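Local coordinates for clavulanic acid biosynthesis oligopeptide binding protein 2 (Streptomyces clavuligerus, PDB 2WOL) that probably binds oligopeptides or related small solutes as an extracellular solute-binding protein linked to the biosynthesis of the beta-lactamase inhibitor clavulanic acid, at residues P311-F316 / E439-H444; G447-D452 / W480-L485; R392-T397 / E419-E424. All coordinates share one frame; numbering follows the deposited sequence. Where two conformers were deposited one is given.

How the interactions relate
All three contacts lie in one lobe of this family 5 solute-binding protein and meet round a mixed beta sheet. Interaction 3 is the parallel pairing within a beta-alpha-beta unit. Its strand 391-398 also neighbours strand 448-453 of interaction 2, where V450 N lies 3.0 Å from G396 O, a probable hydrogen bond. Interaction 1 sets a loop against helix 438-444, which leads into strand 448-453. The centre of interaction 1 is about 10 Å from that of interaction 2, and R442 NH1 joins E484 OE2 at 2.8 Å in a salt bridge between them. F316 CE1 touches A393 CB of interaction 3 at 3.7 Å. A glycerol, probably from the crystallisation liquor, lies about 4 Å from the side chain of W480.

Interaction 1 of 3, residues P311-F316 / E439-H444; sequences PHIPPF and ETVREH
The imidazole of H312 and the guanidinium of R442 form a flat, offset stack that pins the loop after strand 303-309 to the short helix 438-444, in a lobe of the periplasmic-binding-protein type. Their planes are only 6° apart and their centres 4.1 Å, so the two flat groups lie one on the other. The overlap is offset: CZ and NH1 of R442 sit over CD2 of H312, whereas NH2 reaches over CG, 3.5 Å away, and on toward CB. H312 presents its ring to the helix by a first torsion of 41°, which holds CG between its own backbone N and carbonyl carbon. Arginine suits the other side because its long chain, extended from CG to NE, can leave the helix flank and still lay a planar end on the ring.

V441 approaches the same imidazole differently. Its CG1 comes in at the edge, near the ring plane, 3.7 Å from NE2, while R442 covers a face. Next along the loop, I313 brings the end of its longer branch to the helix backbone: CD1 packs 3.8 Å from V441 O and 4.0 Å from R442 CA, and its CG1 lies 4.3 Å from CG1 of V441. H312 is thus the residue most enclosed by the contact; buried V441 and partly exposed I313 add apolar contacts beside it, and R442 closes the exposed margin. The guanidinium is also held from outside the two segments, which should fix its rotation over the ring: NH1 of R442 makes a salt bridge with OE2 of E484 and a hydrogen bond with O of P438.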
loop_
_atom_site.group_PDB
_atom_site.type_symbol
_atom_site.label_atom_id
_atom_site.label_comp_id
_atom_site.label_asym_id
_atom_site.label_seq_id
_atom_site.Cartn_x
_atom_site.Cartn_y
_atom_site.Cartn_z
ATOM N N PRO A 311 22.471 3.786 -10.779
ATOM C CA PRO A 311 23.480 4.438 -11.626
ATOM C C PRO A 311 24.580 5.194 -10.871
ATOM O O PRO A 311 25.670 5.386 -11.417
ATOM C CB PRO A 311 22.646 5.401 -12.477
ATOM C CG PRO A 311 21.318 4.725 -12.568
ATOM C CD PRO A 311 21.109 4.190 -11.176
ATOM N N HIS A 312 24.302 5.603 -9.635
ATOM C CA HIS A 312 25.304 6.273 -8.798
ATOM C C HIS A 312 26.383 5.329 -8.251
ATOM O O HIS A 312 27.356 5.776 -7.624
ATOM C CB HIS A 312 24.649 7.095 -7.676
ATOM C CG HIS A 312 23.480 6.429 -7.017
ATOM N ND1 HIS A 312 22.237 6.345 -7.610
ATOM C CD2 HIS A 312 23.356 5.850 -5.798
ATOM C CE1 HIS A 312 21.402 5.731 -6.789
ATOM N NE2 HIS A 312 22.056 5.419 -5.684
ATOM N N ILE A 313 26.215 4.033 -8.501
ATOM C CA ILE A 313 27.189 3.022 -8.098
ATOM C C ILE A 313 27.774 2.359 -9.349
ATOM O O ILE A 313 27.155 1.460 -9.913
ATOM C CB ILE A 313 26.551 1.934 -7.175
ATOM C CG1 ILE A 313 25.724 2.554 -6.033
ATOM C CG2 ILE A 313 27.613 0.950 -6.665
ATOM C CD1 ILE A 313 26.504 3.450 -5.069
ATOM N N PRO A 314 28.958 2.811 -9.804
ATOM C CA PRO A 314 29.598 2.146 -10.942
ATOM C C PRO A 314 29.766 0.644 -10.693
ATOM O O PRO A 314 30.003 0.241 -9.556
ATOM C CB PRO A 314 30.963 2.838 -11.021
ATOM C CG PRO A 314 30.711 4.198 -10.463
ATOM C CD PRO A 314 29.745 3.968 -9.334
ATOM N N PRO A 315 29.644 -0.185 -11.747
ATOM C CA PRO A 315 29.436 0.189 -13.147
ATOM C C PRO A 315 27.965 0.274 -13.580
ATOM O O PRO A 315 27.676 0.218 -14.778
ATOM C CB PRO A 315 30.128 -0.951 -13.894
ATOM C CG PRO A 315 29.867 -2.136 -13.037
ATOM C CD PRO A 315 29.768 -1.646 -11.603
ATOM N N PHE A 316 27.054 0.428 -12.625
ATOM C CA PHE A 316 25.624 0.449 -12.945
ATOM C C PHE A 316 25.146 1.765 -13.557
ATOM O O PHE A 316 23.970 1.916 -13.866
ATOM C CB PHE A 316 24.789 0.044 -11.730
ATOM C CG PHE A 316 25.046 -1.359 -11.289
ATOM C CD1 PHE A 316 25.991 -1.629 -10.311
ATOM C CD2 PHE A 316 24.384 -2.419 -11.896
ATOM C CE1 PHE A 316 26.251 -2.931 -9.916
ATOM C CE2 PHE A 316 24.637 -3.730 -11.507
ATOM C CZ PHE A 316 25.574 -3.985 -10.514
ATOM N N GLU A 439 22.367 7.798 1.233
ATOM C CA GLU A 439 23.717 7.812 1.812
ATOM C C GLU A 439 24.188 6.404 2.176
ATOM O O GLU A 439 25.365 6.076 1.997
ATOM C CB GLU A 439 23.771 8.700 3.060
ATOM C CG GLU A 439 23.668 10.198 2.804
ATOM C CD GLU A 439 23.491 10.998 4.091
ATOM O OE1 GLU A 439 24.156 10.675 5.100
ATOM O OE2 GLU A 439 22.682 11.951 4.095
ATOM N N THR A 440 23.269 5.577 2.674
ATOM C CA THR A 440 23.581 4.192 3.029
ATOM C C THR A 440 23.919 3.389 1.779
ATOM O O THR A 440 24.862 2.597 1.778
ATOM C CB THR A 440 22.412 3.521 3.783
ATOM O OG1 THR A 440 22.117 4.277 4.961
ATOM C CG2 THR A 440 22.759 2.087 4.184
ATOM N N VAL A 441 23.150 3.613 0.716
ATOM C CA VAL A 441 23.383 2.958 -0.570
ATOM C C VAL A 441 24.802 3.269 -1.069
ATOM O O VAL A 441 25.509 2.377 -1.540
ATOM C CB VAL A 441 22.301 3.366 -1.608
ATOM C CG1 VAL A 441 22.656 2.874 -3.011
ATOM C CG2 VAL A 441 20.935 2.826 -1.187
ATOM N N ARG A 442 25.217 4.527 -0.932
ATOM C CA ARG A 442 26.566 4.945 -1.323
ATOM C C ARG A 442 27.648 4.418 -0.375
ATOM O O ARG A 442 28.695 3.959 -0.828
ATOM C CB ARG A 442 26.638 6.467 -1.454
ATOM C CG ARG A 442 25.956 6.995 -2.700
ATOM C CD ARG A 442 25.676 8.482 -2.583
ATOM N NE ARG A 442 25.105 9.030 -3.810
ATOM C CZ ARG A 442 23.819 8.943 -4.146
ATOM N NH1 ARG A 442 22.955 8.320 -3.347
ATOM N NH2 ARG A 442 23.404 9.483 -5.285
ATOM N N GLU A 443 27.386 4.469 0.932
ATOM C CA GLU A 443 28.343 3.982 1.940
ATOM C C GLU A 443 28.781 2.538 1.681
ATOM O O GLU A 443 29.971 2.205 1.775
ATOM C CB GLU A 443 27.754 4.108 3.351
ATOM C CG GLU A 443 28.673 3.584 4.459
ATOM C CD GLU A 443 28.051 3.628 5.850
ATOM O OE1 GLU A 443 27.019 4.308 6.044
ATOM O OE2 GLU A 443 28.605 2.972 6.759
ATOM N N HIS A 444 27.812 1.688 1.351
ATOM C CA HIS A 444 28.064 0.264 1.170
ATOM C C HIS A 444 28.209 -0.136 -0.295
ATOM O O HIS A 444 28.460 -1.303 -0.593
ATOM C CB HIS A 444 26.969 -0.559 1.846
ATOM C CG HIS A 444 26.882 -0.338 3.322
ATOM N ND1 HIS A 444 27.830 -0.814 4.201
ATOM C CD2 HIS A 444 25.966 0.317 4.073
ATOM C CE1 HIS A 444 27.498 -0.467 5.432
ATOM N NE2 HIS A 444 26.370 0.218 5.381
#

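Interaction 2 of 3, residues G447-D452 / W480-L485; sequences GLLVTD and WNLPEL
W480 belongs to the loop between helices 460-468 and 488-499, which packs against strand 448-453 of the mixed beta sheet, its indole reaching the strand through the six-membered ring. CH2 lies 3.1 Å from D452 O, with the carbonyl oxygen at the ring edge and near its plane, where the weakly positive aryl hydrogens point. Beside it, CZ3 meets T451 OG1 at 3.6 Å. A large indole suits this place: its length carries the six-membered ring to the strand backbone, and its rings also meet those of W453 and F431.

N481 turns from the strand and braces its own loop. Its carboxamide serves both ways, OD1 accepting from L485 N and ND2 donating to L485 O, the latter at 3.0 Å and on a lone pair in the carbonyl plane. These bonds bracket a type I turn from N481 to E484, closed by E484 N on N481 O.

L482, the second residue of that turn, makes the apolar contact. With CG beside its backbone N (chi1 -58°) and the chain then extended, CD1 touches two side chains from the same face of the strand: L449 CD1 at 4.0 Å, and T451 CG2, met tip to tip, at 3.8 Å.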
loop_
_atom_site.group_PDB
_atom_site.type_symbol
_atom_site.label_atom_id
_atom_site.label_comp_id
_atom_site.label_asym_id
_atom_site.label_seq_id
_atom_site.Cartn_x
_atom_site.Cartn_y
_atom_site.Cartn_z
ATOM N N GLY A 447 25.047 -1.567 -5.598
ATOM C CA GLY A 447 24.701 -1.423 -7.009
ATOM C C GLY A 447 23.370 -2.056 -7.357
ATOM O O GLY A 447 22.707 -1.627 -8.304
ATOM N N LEU A 448 23.002 -3.090 -6.598
ATOM C CA LEU A 448 21.684 -3.717 -6.698
ATOM C C LEU A 448 21.027 -3.760 -5.326
ATOM O O LEU A 448 21.716 -3.878 -4.308
ATOM C CB LEU A 448 21.783 -5.144 -7.254
ATOM C CG LEU A 448 22.626 -5.398 -8.505
ATOM C CD1 LEU A 448 23.986 -5.956 -8.100
ATOM C CD2 LEU A 448 21.933 -6.357 -9.454
ATOM N N LEU A 449 19.698 -3.674 -5.311
ATOM C CA LEU A 449 18.912 -3.703 -4.074
ATOM C C LEU A 449 17.669 -4.551 -4.271
ATOM O O LEU A 449 16.962 -4.395 -5.275
ATOM C CB LEU A 449 18.493 -2.286 -3.667
ATOM C CG LEU A 449 19.595 -1.331 -3.200
ATOM C CD1 LEU A 449 19.096 0.107 -3.193
ATOM C CD2 LEU A 449 20.085 -1.746 -1.809
ATOM N N VAL A 450 17.400 -5.440 -3.316
ATOM C CA VAL A 450 16.178 -6.241 -3.330
ATOM C C VAL A 450 15.122 -5.546 -2.488
ATOM O O VAL A 450 15.377 -5.173 -1.342
ATOM C CB VAL A 450 16.407 -7.663 -2.754
ATOM C CG1 VAL A 450 15.098 -8.470 -2.742
ATOM C CG2 VAL A 450 17.473 -8.398 -3.544
ATOM N N THR A 451 13.928 -5.371 -3.046
ATOM C CA THR A 451 12.841 -4.806 -2.261
ATOM C C THR A 451 11.466 -5.232 -2.759
ATOM O O THR A 451 11.348 -5.914 -3.775
ATOM C CB THR A 451 12.955 -3.258 -2.147
ATOM O OG1 THR A 451 12.143 -2.802 -1.058
ATOM C CG2 THR A 451 12.540 -2.562 -3.434
ATOM N N ASP A 452 10.437 -4.854 -2.010
ATOM C CA ASP A 452 9.064 -4.978 -2.472
ATOM C C ASP A 452 8.354 -3.656 -2.225
ATOM O O ASP A 452 8.796 -2.860 -1.395
ATOM C CB ASP A 452 8.344 -6.172 -1.829
ATOM C CG ASP A 452 8.052 -5.979 -0.348
ATOM O OD1 ASP A 452 8.779 -5.238 0.346
ATOM O OD2 ASP A 452 7.083 -6.605 0.131
ATOM N N TRP A 480 12.016 5.759 -2.052
ATOM C CA TRP A 480 11.517 4.648 -2.851
ATOM C C TRP A 480 11.966 4.695 -4.309
ATOM O O TRP A 480 11.749 3.745 -5.068
ATOM C CB TRP A 480 9.998 4.554 -2.736
ATOM C CG TRP A 480 9.609 3.865 -1.482
ATOM C CD1 TRP A 480 9.164 4.439 -0.326
ATOM C CD2 TRP A 480 9.680 2.460 -1.234
ATOM N NE1 TRP A 480 8.931 3.470 0.621
ATOM C CE2 TRP A 480 9.236 2.245 0.089
ATOM C CE3 TRP A 480 10.055 1.356 -2.012
ATOM C CZ2 TRP A 480 9.162 0.968 0.659
ATOM C CZ3 TRP A 480 9.984 0.091 -1.447
ATOM C CH2 TRP A 480 9.541 -0.091 -0.122
ATOM N N ASN A 481 12.579 5.807 -4.695
ATOM C CA ASN A 481 13.218 5.924 -5.994
ATOM C C ASN A 481 14.672 5.502 -5.813
ATOM O O ASN A 481 15.583 6.335 -5.727
ATOM C CB ASN A 481 13.090 7.355 -6.533
ATOM C CG ASN A 481 13.625 7.504 -7.952
ATOM O OD1 ASN A 481 14.386 6.667 -8.437
ATOM N ND2 ASN A 481 13.228 8.587 -8.621
ATOM N N LEU A 482 14.881 4.192 -5.753
ATOM C CA LEU A 482 16.184 3.644 -5.379
ATOM C C LEU A 482 17.292 3.934 -6.394
ATOM O O LEU A 482 18.409 4.277 -5.998
ATOM C CB LEU A 482 16.087 2.146 -5.047
ATOM C CG LEU A 482 15.116 1.750 -3.926
ATOM C CD1 LEU A 482 15.137 0.245 -3.690
ATOM C CD2 LEU A 482 15.384 2.511 -2.625
ATOM N N PRO A 483 16.997 3.811 -7.703
ATOM C CA PRO A 483 17.995 4.225 -8.693
ATOM C C PRO A 483 18.229 5.735 -8.731
ATOM O O PRO A 483 19.149 6.193 -9.412
ATOM C CB PRO A 483 17.372 3.783 -10.024
ATOM C CG PRO A 483 16.342 2.757 -9.652
ATOM C CD PRO A 483 15.799 3.247 -8.353
ATOM N N GLU A 484 17.392 6.496 -8.026
ATOM C CA GLU A 484 17.407 7.964 -8.096
ATOM C C GLU A 484 17.297 8.442 -9.548
ATOM O O GLU A 484 18.033 9.330 -9.994
ATOM C CB GLU A 484 18.639 8.544 -7.383
ATOM C CG GLU A 484 18.681 8.192 -5.899
ATOM C CD GLU A 484 19.979 8.572 -5.207
ATOM O OE1 GLU A 484 20.625 9.562 -5.623
ATOM O OE2 GLU A 484 20.342 7.878 -4.231
ATOM N N LEU A 485 16.382 7.817 -10.283
ATOM C CA LEU A 485 16.088 8.217 -11.646
ATOM C C LEU A 485 15.524 9.626 -11.633
ATOM O O LEU A 485 14.588 9.923 -10.889
ATOM C CB LEU A 485 15.094 7.249 -12.297
ATOM C CG LEU A 485 14.898 7.398 -13.810
ATOM C CD1 LEU A 485 16.147 6.965 -14.561
ATOM C CD2 LEU A 485 13.687 6.606 -14.290
#

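Interaction 3 of 3, residues R392-T397 / E419-E424; sequences RAVIGT and ELTVKE
A393 N donates to E419 O, the first of five backbone hydrogen bonds that zip strands 391-398 and 418-425 together in parallel, as the two arms of a right-handed beta-alpha-beta crossover through helix 401-414. T421 N answers to A393 O, I395 N to T421 O, and T397 N to K423 O; the straightest bond, K423 N to I395 O, measures 2.9 Å with 174° at the hydrogen. G396 bonds through its backbone to L448 and V450 of the neighbouring strand 448-453. Carbonyls of A393, I395, T421 and K423 each also receive a CA-H contact from the facing strand. A393 O is shared further with a water, which donates to it and lies 2.9 Å from T421 OG1; this suits a hydroxyl at an exposed margin.

V394 and V422 have the beta-branched shape that strands accommodate well. On the face of I395 and L420, V422 CG2 packs 3.9 Å from I395 CG2, and L420 CD2 meets A393 CB at 3.5 Å, the small alanine leaving room for leucine. T397 CG2 reaches V422 CG1 at 3.5 Å.

At the exposed end R392 NE makes a salt bridge with E419 OE1 at 2.9 Å, though as a hydrogen bond it is weak, bent to 129° with the two planar groups 50° apart. E424 instead pairs with R399 and R403. The chemistry implies that backbone bonds set the register, while charges probably add modest support.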
loop_
_atom_site.group_PDB
_atom_site.type_symbol
_atom_site.label_atom_id
_atom_site.label_comp_id
_atom_site.label_asym_id
_atom_site.label_seq_id
_atom_site.Cartn_x
_atom_site.Cartn_y
_atom_site.Cartn_z
ATOM N N ARG A 392 32.686 -7.265 -10.566
ATOM C CA ARG A 392 32.278 -7.527 -9.191
ATOM C C ARG A 392 31.368 -6.418 -8.682
ATOM O O ARG A 392 31.548 -5.245 -9.020
ATOM C CB ARG A 392 33.499 -7.695 -8.285
ATOM C CG ARG A 392 34.286 -8.958 -8.580
ATOM C CD ARG A 392 35.252 -9.299 -7.465
ATOM N NE ARG A 392 35.992 -10.525 -7.760
ATOM C CZ ARG A 392 36.967 -11.023 -7.003
ATOM N NH1 ARG A 392 37.337 -10.403 -5.888
ATOM N NH2 ARG A 392 37.575 -12.145 -7.367
ATOM N N ALA A 393 30.372 -6.804 -7.888
ATOM C CA ALA A 393 29.428 -5.848 -7.315
ATOM C C ALA A 393 28.809 -6.381 -6.028
ATOM O O ALA A 393 29.061 -7.523 -5.632
ATOM C CB ALA A 393 28.343 -5.478 -8.334
ATOM N N VAL A 394 28.010 -5.536 -5.380
ATOM C CA VAL A 394 27.348 -5.872 -4.124
ATOM C C VAL A 394 25.841 -5.668 -4.253
ATOM O O VAL A 394 25.382 -4.637 -4.754
ATOM C CB VAL A 394 27.886 -5.012 -2.939
ATOM C CG1 VAL A 394 27.212 -5.397 -1.630
ATOM C CG2 VAL A 394 29.399 -5.157 -2.810
ATOM N N ILE A 395 25.086 -6.662 -3.790
ATOM C CA ILE A 395 23.633 -6.565 -3.706
ATOM C C ILE A 395 23.199 -6.366 -2.252
ATOM O O ILE A 395 23.620 -7.110 -1.362
ATOM C CB ILE A 395 22.916 -7.789 -4.369
ATOM C CG1 ILE A 395 21.391 -7.604 -4.343
ATOM C CG2 ILE A 395 23.369 -9.129 -3.742
ATOM C CD1 ILE A 395 20.640 -8.505 -5.319
ATOM N N GLY A 396 22.373 -5.348 -2.023
ATOM C CA GLY A 396 21.832 -5.066 -0.695
ATOM C C GLY A 396 20.504 -5.765 -0.477
ATOM O O GLY A 396 19.675 -5.837 -1.388
ATOM N N THR A 397 20.297 -6.278 0.734
ATOM C CA THR A 397 19.087 -7.034 1.049
ATOM C C THR A 397 18.803 -7.068 2.555
ATOM O O THR A 397 19.581 -6.538 3.349
ATOM C CB THR A 397 19.169 -8.475 0.481
ATOM O OG1 THR A 397 17.886 -9.100 0.564
ATOM C CG2 THR A 397 20.194 -9.315 1.236
ATOM N N GLU A 419 30.074 -11.251 -10.553
ATOM C CA GLU A 419 30.339 -11.848 -9.248
ATOM C C GLU A 419 29.825 -10.932 -8.151
ATOM O O GLU A 419 30.403 -9.874 -7.887
ATOM C CB GLU A 419 31.840 -12.083 -9.053
ATOM C CG GLU A 419 32.498 -12.972 -10.096
ATOM C CD GLU A 419 34.011 -13.021 -9.939
ATOM O OE1 GLU A 419 34.503 -12.840 -8.801
ATOM O OE2 GLU A 419 34.706 -13.239 -10.954
ATOM N N LEU A 420 28.735 -11.345 -7.514
ATOM C CA LEU A 420 28.125 -10.542 -6.469
ATOM C C LEU A 420 28.410 -11.089 -5.086
ATOM O O LEU A 420 28.457 -12.302 -4.880
ATOM C CB LEU A 420 26.608 -10.468 -6.653
ATOM C CG LEU A 420 26.016 -9.915 -7.946
ATOM C CD1 LEU A 420 24.509 -9.822 -7.785
ATOM C CD2 LEU A 420 26.602 -8.560 -8.290
ATOM N N THR A 421 28.602 -10.174 -4.144
ATOM C CA THR A 421 28.542 -10.513 -2.734
ATOM C C THR A 421 27.319 -9.818 -2.146
ATOM O O THR A 421 26.794 -8.861 -2.726
ATOM C CB THR A 421 29.826 -10.121 -1.987
ATOM O OG1 THR A 421 30.102 -8.736 -2.208
ATOM C CG2 THR A 421 31.009 -10.950 -2.485
ATOM N N VAL A 422 26.863 -10.312 -1.002
ATOM C CA VAL A 422 25.603 -9.884 -0.417
ATOM C C VAL A 422 25.857 -9.056 0.842
ATOM O O VAL A 422 26.610 -9.472 1.730
ATOM C CB VAL A 422 24.711 -11.105 -0.079
ATOM C CG1 VAL A 422 23.382 -10.659 0.485
ATOM C CG2 VAL A 422 24.498 -11.984 -1.312
ATOM N N LYS A 423 25.239 -7.880 0.901
ATOM C CA LYS A 423 25.288 -7.036 2.092
ATOM C C LYS A 423 23.905 -6.988 2.727
ATOM O O LYS A 423 22.961 -6.454 2.142
ATOM C CB LYS A 423 25.784 -5.624 1.749
ATOM C CG LYS A 423 25.716 -4.608 2.899
ATOM C CD LYS A 423 26.662 -4.959 4.040
ATOM C CE LYS A 423 26.466 -4.022 5.221
ATOM N NZ LYS A 423 27.429 -4.319 6.321
ATOM N N GLU A 424 23.790 -7.565 3.918
ATOM C CA GLU A 424 22.529 -7.542 4.651
ATOM C C GLU A 424 22.410 -6.280 5.487
ATOM O O GLU A 424 23.376 -5.849 6.124
ATOM C CB GLU A 424 22.380 -8.780 5.532
ATOM C CG GLU A 424 22.076 -10.043 4.747
ATOM C CD GLU A 424 21.910 -11.267 5.627
ATOM O OE1 GLU A 424 22.353 -11.244 6.798
ATOM O OE2 GLU A 424 21.333 -12.259 5.143
HETATM O O HOH W 1 31.870 -8.288 -4.479
#